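Local structure of segregation and condensation protein A (Thermococcus onnurineus, 6IVH) at residues T10-L15 against A113-L118. The protein probably acts as the kleisin subunit of an archaeal Smc-based condensin that organises and segregates chromosomes, the chain here being its N-terminal domain. Numbering follows the deposited sequence.
Sequences TPVDIL and ALMDAL
Pro-11, Val-12 and Leu-15 on the first turns of helix 11-20 pack against Leu-114, Met-115 and Leu-118 of helix 107-120, joining the first and last helices of this helical kleisin N-terminal domain. The short segments run nearly antiparallel, at 155°, and their axes come no closer than 12.4 Å, so the leucines and Met-115 must reach most of the way across. Leu-114 has CG anti to its backbone N (chi1 174°), which carries its branched end across to Leu-15, where CD2 of Leu-114 lies 3.9 Å from CD1 of Leu-15. The same CD2 also borders the Pro-11 ring. One turn further along, Leu-118 CD1 comes within 4.2 Å of Pro-11 CG. Proline suits the first turn, where its nitrogen owes no helical hydrogen bond, and its ring is an apolar surface. At the partly exposed margin, selenomethionine Met-115 bends at chi2 and chi3 so that its CE reaches CG2 of Val-12 at 3.7 Å; the flexible chain crosses the compact valine at about a right angle. Thr-10 and Asp-13 form a capping box that starts helix 11-20: Asp-13 OD2 takes Thr-10 N (2.9 Å) on its anti side and Thr-10 OG1 from almost straight above the carboxylate, and the threonine hydroxyl, able to donate and accept, receives a weak bond from Asp-13 N. Outside helices 11-20 and 107-120, Leu-34 touches Leu-15, and Leu-58 and Ile-62 cover Leu-118.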
loop_
_atom_site.group_PDB
_atom_site.type_symbol
_atom_site.label_atom_id
_atom_site.label_comp_id
_atom_site.label_asym_id
_atom_site.label_seq_id
_atom_site.Cartn_x
_atom_site.Cartn_y
_atom_site.Cartn_z
ATOM N N THR A 10 -0.805 10.243 5.284
ATOM C CA THR A 10 -1.843 9.554 4.541
ATOM C C THR A 10 -1.261 8.370 3.783
ATOM O O THR A 10 -0.045 8.283 3.589
ATOM C CB THR A 10 -2.516 10.521 3.561
ATOM O OG1 THR A 10 -1.551 10.977 2.606
ATOM C CG2 THR A 10 -3.096 11.715 4.309
ATOM N N PRO A 11 -2.102 7.423 3.353
ATOM C CA PRO A 11 -1.583 6.305 2.544
ATOM C C PRO A 11 -0.856 6.753 1.291
ATOM O O PRO A 11 0.109 6.098 0.876
ATOM C CB PRO A 11 -2.847 5.504 2.199
ATOM C CG PRO A 11 -3.821 5.845 3.267
ATOM C CD PRO A 11 -3.532 7.258 3.674
ATOM N N VAL A 12 -1.292 7.851 0.671
ATOM C CA VAL A 12 -0.640 8.325 -0.544
ATOM C C VAL A 12 0.764 8.828 -0.235
ATOM O O VAL A 12 1.700 8.615 -1.017
ATOM C CB VAL A 12 -1.500 9.410 -1.216
ATOM C CG1 VAL A 12 -0.858 9.872 -2.516
ATOM C CG2 VAL A 12 -2.911 8.888 -1.460
ATOM N N ASP A 13 0.933 9.496 0.913
ATOM C CA ASP A 13 2.246 9.995 1.314
ATOM C C ASP A 13 3.281 8.877 1.330
ATOM O O ASP A 13 4.391 9.034 0.809
ATOM C CB ASP A 13 2.158 10.657 2.690
ATOM C CG ASP A 13 1.351 11.938 2.674
ATOM O OD1 ASP A 13 1.404 12.663 1.661
ATOM O OD2 ASP A 13 0.666 12.219 3.680
ATOM N N ILE A 14 2.932 7.736 1.926
ATOM C CA ILE A 14 3.883 6.635 2.025
ATOM C C ILE A 14 4.158 6.038 0.650
ATOM O O ILE A 14 5.306 5.723 0.313
ATOM C CB ILE A 14 3.369 5.578 3.019
ATOM C CG1 ILE A 14 3.184 6.203 4.406
ATOM C CG2 ILE A 14 4.318 4.391 3.075
ATOM C CD1 ILE A 14 2.596 5.262 5.436
ATOM N N LEU A 15 3.117 5.885 -0.171
ATOM C CA LEU A 15 3.305 5.283 -1.488
ATOM C C LEU A 15 4.126 6.187 -2.400
ATOM O O LEU A 15 5.005 5.706 -3.125
ATOM C CB LEU A 15 1.948 4.963 -2.115
ATOM C CG LEU A 15 1.136 3.868 -1.415
ATOM C CD1 LEU A 15 -0.318 3.896 -1.861
ATOM C CD2 LEU A 15 1.756 2.500 -1.677
ATOM N N ALA A 113 -7.273 0.789 -6.716
ATOM C CA ALA A 113 -7.621 -0.449 -6.024
ATOM C C ALA A 113 -7.587 -0.269 -4.511
ATOM O O ALA A 113 -8.459 -0.784 -3.799
ATOM C CB ALA A 113 -6.676 -1.572 -6.451
ATOM N N LEU A 114 -6.593 0.462 -3.998
ATOM C CA LEU A 114 -6.489 0.636 -2.553
ATOM C C LEU A 114 -7.557 1.591 -2.030
ATOM O O LEU A 114 -8.179 1.326 -0.994
ATOM C CB LEU A 114 -5.088 1.126 -2.182
ATOM C CG LEU A 114 -4.860 1.505 -0.722
ATOM C CD1 LEU A 114 -5.107 0.315 0.181
ATOM C CD2 LEU A 114 -3.453 2.037 -0.511
HETATM N N MSE A 115 -7.787 2.699 -2.728
HETATM C CA MSE A 115 -8.799 3.672 -2.311
HETATM C C MSE A 115 -10.217 3.115 -2.417
HETATM O O MSE A 115 -11.104 3.521 -1.665
HETATM C CB MSE A 115 -8.684 4.957 -3.135
HETATM C CG MSE A 115 -8.321 6.202 -2.328
HETATM SE SE MSE A 115 -6.767 5.970 -1.177
HETATM C CE MSE A 115 -5.354 6.267 -2.480
ATOM N N ASP A 116 -10.435 2.189 -3.354
ATOM C CA ASP A 116 -11.728 1.515 -3.419
ATOM C C ASP A 116 -11.920 0.588 -2.227
ATOM O O ASP A 116 -13.024 0.490 -1.678
ATOM C CB ASP A 116 -11.863 0.738 -4.730
ATOM C CG ASP A 116 -12.402 1.594 -5.864
ATOM O OD1 ASP A 116 -12.964 2.675 -5.584
ATOM O OD2 ASP A 116 -12.268 1.181 -7.036
ATOM N N ALA A 117 -10.854 -0.099 -1.807
ATOM C CA ALA A 117 -10.946 -0.950 -0.629
ATOM C C ALA A 117 -11.035 -0.129 0.650
ATOM O O ALA A 117 -11.688 -0.551 1.612
ATOM C CB ALA A 117 -9.749 -1.899 -0.568
ATOM N N LEU A 118 -10.391 1.039 0.681
ATOM C CA LEU A 118 -10.434 1.876 1.875
ATOM C C LEU A 118 -11.831 2.436 2.113
ATOM O O LEU A 118 -12.298 2.482 3.257
ATOM C CB LEU A 118 -9.413 3.007 1.761
ATOM C CG LEU A 118 -7.955 2.649 2.050
ATOM C CD1 LEU A 118 -7.024 3.731 1.542
ATOM C CD2 LEU A 118 -7.753 2.439 3.538
#